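Local coordinates for protein isocitrate dehydrogenase [NAD] subunit 1 (Saccharomyces cerevisiae, PDB 3BLX) that serves in the mitochondrial citric acid cycle as a subunit of the allosteric octamer that oxidatively decarboxylates isocitrate with NAD, and also binds mitochondrial mRNA leaders, at residues K74-T88 with D265-L278. Numbering follows the deposited sequence.
Sequences KIGLKGLWHTPADQT and DYAVFEPGSRHVGL
The Arg274 guanidinium takes the backbone carbonyl Asp86 O over one face, near its rim, and in its plane, at the edge, meets the Glu270 carboxylate. Arg274 NE and NH2 both donate to Glu270 OE2, NE from above the carboxylate plane at 2.8 Å and NH2 along the syn lone pair. Leu80 CD2 sits over one face of the His275 ring, 3.8 Å from its centroid in a CH-pi contact, while Pro271 CB lies at that ring's edge. Gly76 O is in plane at the edge of the Phe269 ring.

Lys78 runs alongside Glu270, CG anti to the backbone N (chi1 160°) and the chain bending near its end. Its NZ makes salt bridges to Glu270 OE1 at 3.3 Å and to the syn lone pair of Asp86 OD1, joining all four charged residues in one network. Asp86 OD2 accepts Trp81 N from above its plane, which helps to hold the carboxylate. A leucine in place of Arg274 would probably leave Glu270 OE2 without its paired N-H donors, and the Glu270 carboxylate, held then mainly by Lys78 at OE1, freer to turn.

Upstream, strands 75-80 and 267-269 pair in parallel, Phe269 N reaching Gly76 O at 2.7 Å. This is the central sheet of the isocitrate/isopropylmalate dehydrogenase fold; strand 267-269 leads on to Arg274, its side chain close to Arg129 and Arg98, both probably substrate-binding.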
# COMPACT_ATOMS: atom_id res chain seq x y z
N LYS E 74 10.87 5.11 -17.78
CA LYS E 74 9.52 4.68 -18.21
C LYS E 74 9.38 4.29 -19.68
O LYS E 74 8.43 3.62 -20.04
CB LYS E 74 8.44 5.74 -17.87
CG LYS E 74 8.52 6.33 -16.47
CD LYS E 74 8.42 5.28 -15.42
CE LYS E 74 8.05 5.87 -14.08
NZ LYS E 74 9.11 6.80 -13.62
N ILE E 75 10.28 4.75 -20.52
CA ILE E 75 10.24 4.48 -21.96
C ILE E 75 11.55 3.85 -22.41
O ILE E 75 12.64 4.25 -21.99
CB ILE E 75 10.00 5.79 -22.75
CG1 ILE E 75 8.72 6.43 -22.27
CG2 ILE E 75 9.79 5.47 -24.21
CD1 ILE E 75 7.49 5.52 -22.45
N GLY E 76 11.45 2.86 -23.29
CA GLY E 76 12.65 2.19 -23.76
C GLY E 76 12.64 1.78 -25.21
O GLY E 76 11.59 1.55 -25.80
N LEU E 77 13.83 1.70 -25.79
CA LEU E 77 13.99 1.21 -27.16
C LEU E 77 14.94 0.04 -27.04
O LEU E 77 16.02 0.15 -26.47
CB LEU E 77 14.58 2.29 -28.08
CG LEU E 77 14.09 2.32 -29.53
CD1 LEU E 77 15.21 2.69 -30.45
CD2 LEU E 77 13.57 1.01 -29.95
N LYS E 78 14.53 -1.08 -27.59
CA LYS E 78 15.24 -2.31 -27.37
C LYS E 78 15.56 -3.01 -28.69
O LYS E 78 14.69 -3.14 -29.54
CB LYS E 78 14.41 -3.19 -26.44
CG LYS E 78 14.72 -4.65 -26.45
CD LYS E 78 14.15 -5.30 -25.21
CE LYS E 78 13.66 -6.74 -25.48
NZ LYS E 78 14.61 -7.54 -26.32
N GLY E 79 16.82 -3.43 -28.86
CA GLY E 79 17.23 -4.22 -30.02
C GLY E 79 17.00 -5.72 -29.86
O GLY E 79 16.11 -6.14 -29.12
N LEU E 80 17.79 -6.53 -30.54
CA LEU E 80 17.58 -7.97 -30.49
C LEU E 80 18.78 -8.73 -29.97
O LEU E 80 19.90 -8.30 -30.14
CB LEU E 80 17.27 -8.53 -31.87
CG LEU E 80 15.96 -8.18 -32.54
CD1 LEU E 80 14.90 -7.91 -31.47
CD2 LEU E 80 16.18 -6.98 -33.45
N TRP E 81 18.51 -9.86 -29.32
CA TRP E 81 19.44 -10.98 -29.28
C TRP E 81 18.89 -12.08 -30.17
O TRP E 81 17.70 -12.43 -30.08
CB TRP E 81 19.61 -11.52 -27.88
CG TRP E 81 20.47 -10.68 -27.07
CD1 TRP E 81 21.81 -10.82 -26.87
CD2 TRP E 81 20.06 -9.53 -26.35
NE1 TRP E 81 22.26 -9.81 -26.06
CE2 TRP E 81 21.21 -9.00 -25.73
CE3 TRP E 81 18.83 -8.88 -26.17
CZ2 TRP E 81 21.17 -7.87 -24.93
CZ3 TRP E 81 18.79 -7.76 -25.38
CH2 TRP E 81 19.95 -7.26 -24.77
N HIS E 82 19.74 -12.64 -31.02
CA HIS E 82 19.28 -13.70 -31.89
C HIS E 82 19.58 -15.09 -31.33
O HIS E 82 19.83 -16.04 -32.07
CB HIS E 82 19.80 -13.48 -33.31
CG HIS E 82 19.36 -12.17 -33.89
ND1 HIS E 82 19.87 -10.97 -33.47
CD2 HIS E 82 18.45 -11.88 -34.86
CE1 HIS E 82 19.31 -9.98 -34.15
NE2 HIS E 82 18.45 -10.51 -35.00
N THR E 83 19.55 -15.18 -29.99
CA THR E 83 19.42 -16.45 -29.29
C THR E 83 17.95 -16.88 -29.38
O THR E 83 17.08 -16.05 -29.58
CB THR E 83 19.86 -16.34 -27.79
OG1 THR E 83 18.94 -15.51 -27.05
CG2 THR E 83 21.27 -15.75 -27.67
N PRO E 84 17.68 -18.19 -29.26
CA PRO E 84 16.28 -18.63 -29.36
C PRO E 84 15.40 -18.07 -28.24
O PRO E 84 14.20 -17.88 -28.44
CB PRO E 84 16.39 -20.16 -29.25
CG PRO E 84 17.83 -20.48 -29.57
CD PRO E 84 18.62 -19.30 -29.08
N ALA E 85 16.00 -17.80 -27.08
CA ALA E 85 15.27 -17.24 -25.93
C ALA E 85 14.62 -15.87 -26.23
O ALA E 85 13.41 -15.72 -26.07
CB ALA E 85 16.17 -17.17 -24.69
N ASP E 86 15.42 -14.89 -26.67
CA ASP E 86 14.89 -13.55 -26.96
C ASP E 86 13.77 -13.56 -28.01
O ASP E 86 12.81 -12.80 -27.89
CB ASP E 86 16.02 -12.59 -27.37
CG ASP E 86 15.60 -11.11 -27.33
OD1 ASP E 86 15.38 -10.57 -26.21
OD2 ASP E 86 15.50 -10.47 -28.41
N GLN E 87 13.90 -14.41 -29.02
CA GLN E 87 12.94 -14.47 -30.12
C GLN E 87 11.57 -15.05 -29.72
O GLN E 87 10.56 -14.81 -30.39
CB GLN E 87 13.53 -15.25 -31.30
CG GLN E 87 14.81 -14.64 -31.86
CD GLN E 87 15.47 -15.50 -32.93
OE1 GLN E 87 15.06 -16.65 -33.18
NE2 GLN E 87 16.50 -14.96 -33.58
N THR E 88 11.53 -15.81 -28.63
CA THR E 88 10.28 -16.45 -28.20
C THR E 88 9.59 -15.72 -27.04
O THR E 88 8.42 -15.98 -26.74
CB THR E 88 10.49 -17.95 -27.86
OG1 THR E 88 11.55 -18.08 -26.91
CG2 THR E 88 10.86 -18.73 -29.10
N ASP E 265 2.51 1.57 -16.63
CA ASP E 265 3.45 2.66 -16.40
C ASP E 265 4.66 2.68 -17.33
O ASP E 265 5.42 3.63 -17.33
CB ASP E 265 3.98 2.59 -14.95
CG ASP E 265 2.86 2.73 -13.91
OD1 ASP E 265 1.98 3.60 -14.10
OD2 ASP E 265 2.88 1.98 -12.89
N TYR E 266 4.84 1.62 -18.11
CA TYR E 266 6.04 1.47 -18.91
C TYR E 266 5.74 1.14 -20.36
O TYR E 266 4.69 0.56 -20.68
CB TYR E 266 6.95 0.39 -18.31
CG TYR E 266 7.23 0.59 -16.85
CD1 TYR E 266 6.58 -0.16 -15.90
CD2 TYR E 266 8.12 1.56 -16.42
CE1 TYR E 266 6.79 0.02 -14.56
CE2 TYR E 266 8.35 1.76 -15.07
CZ TYR E 266 7.68 0.98 -14.15
OH TYR E 266 7.91 1.17 -12.79
N ALA E 267 6.64 1.52 -21.26
CA ALA E 267 6.50 1.14 -22.65
C ALA E 267 7.88 0.83 -23.17
O ALA E 267 8.85 1.53 -22.87
CB ALA E 267 5.85 2.23 -23.44
N VAL E 268 7.99 -0.22 -23.95
CA VAL E 268 9.28 -0.60 -24.52
C VAL E 268 9.07 -0.91 -25.99
O VAL E 268 8.24 -1.76 -26.34
CB VAL E 268 9.85 -1.84 -23.81
CG1 VAL E 268 11.02 -2.41 -24.60
CG2 VAL E 268 10.25 -1.54 -22.38
N PHE E 269 9.80 -0.22 -26.85
CA PHE E 269 9.62 -0.37 -28.30
C PHE E 269 10.69 -1.24 -28.91
O PHE E 269 11.84 -1.16 -28.51
CB PHE E 269 9.54 1.00 -28.96
CG PHE E 269 8.36 1.80 -28.49
CD1 PHE E 269 7.17 1.78 -29.19
CD2 PHE E 269 8.42 2.48 -27.29
CE1 PHE E 269 6.09 2.49 -28.73
CE2 PHE E 269 7.34 3.19 -26.82
CZ PHE E 269 6.17 3.19 -27.56
N GLU E 270 10.30 -2.09 -29.86
CA GLU E 270 11.17 -3.14 -30.37
C GLU E 270 10.50 -3.84 -31.51
O GLU E 270 9.28 -3.95 -31.54
CB GLU E 270 11.48 -4.18 -29.28
CG GLU E 270 10.43 -5.27 -29.16
CD GLU E 270 10.91 -6.52 -28.39
OE1 GLU E 270 12.14 -6.75 -28.32
OE2 GLU E 270 10.06 -7.28 -27.87
N PRO E 271 11.29 -4.33 -32.47
CA PRO E 271 10.76 -5.04 -33.65
C PRO E 271 9.79 -6.17 -33.27
O PRO E 271 10.08 -7.01 -32.41
CB PRO E 271 12.02 -5.60 -34.30
CG PRO E 271 13.12 -4.71 -33.86
CD PRO E 271 12.76 -4.29 -32.45
N GLY E 272 8.65 -6.19 -33.95
CA GLY E 272 7.55 -7.01 -33.56
C GLY E 272 7.70 -8.50 -33.78
O GLY E 272 6.87 -9.28 -33.29
N SER E 273 8.72 -8.91 -34.52
CA SER E 273 8.90 -10.32 -34.82
C SER E 273 10.15 -10.90 -34.18
O SER E 273 10.42 -12.09 -34.32
CB SER E 273 8.92 -10.56 -36.33
OG SER E 273 7.64 -10.95 -36.77
N ARG E 274 10.90 -10.05 -33.49
CA ARG E 274 12.15 -10.48 -32.88
C ARG E 274 13.17 -10.96 -33.92
O ARG E 274 14.06 -11.74 -33.60
CB ARG E 274 11.87 -11.56 -31.83
CG ARG E 274 11.58 -11.01 -30.44
CD ARG E 274 10.19 -10.41 -30.29
NE ARG E 274 9.99 -9.84 -28.95
CZ ARG E 274 9.56 -10.52 -27.89
NH1 ARG E 274 9.27 -11.81 -28.01
NH2 ARG E 274 9.41 -9.91 -26.71
N HIS E 275 13.02 -10.49 -35.16
CA HIS E 275 13.91 -10.83 -36.28
C HIS E 275 14.13 -12.33 -36.40
O HIS E 275 15.22 -12.81 -36.73
CB HIS E 275 15.25 -10.10 -36.15
CG HIS E 275 15.23 -8.69 -36.67
ND1 HIS E 275 16.14 -8.23 -37.61
CD2 HIS E 275 14.43 -7.64 -36.39
CE1 HIS E 275 15.89 -6.96 -37.88
NE2 HIS E 275 14.86 -6.58 -37.15
N VAL E 276 13.07 -13.05 -36.09
CA VAL E 276 13.02 -14.50 -36.19
C VAL E 276 13.87 -15.01 -37.36
O VAL E 276 15.01 -15.46 -37.17
CB VAL E 276 11.54 -14.98 -36.28
CG1 VAL E 276 10.95 -15.31 -34.88
CG2 VAL E 276 10.68 -13.94 -37.02
N GLY E 277 13.31 -14.93 -38.57
CA GLY E 277 14.00 -15.42 -39.76
C GLY E 277 14.93 -14.39 -40.38
O GLY E 277 15.28 -14.50 -41.57
N LEU E 278 15.31 -13.39 -39.59
CA LEU E 278 16.36 -12.45 -39.98
C LEU E 278 17.72 -13.05 -39.68
O LEU E 278 18.43 -12.62 -38.75
CB LEU E 278 16.19 -11.08 -39.31
CG LEU E 278 15.75 -9.97 -40.28
CD1 LEU E 278 16.94 -9.12 -40.74
CD2 LEU E 278 14.96 -10.53 -41.50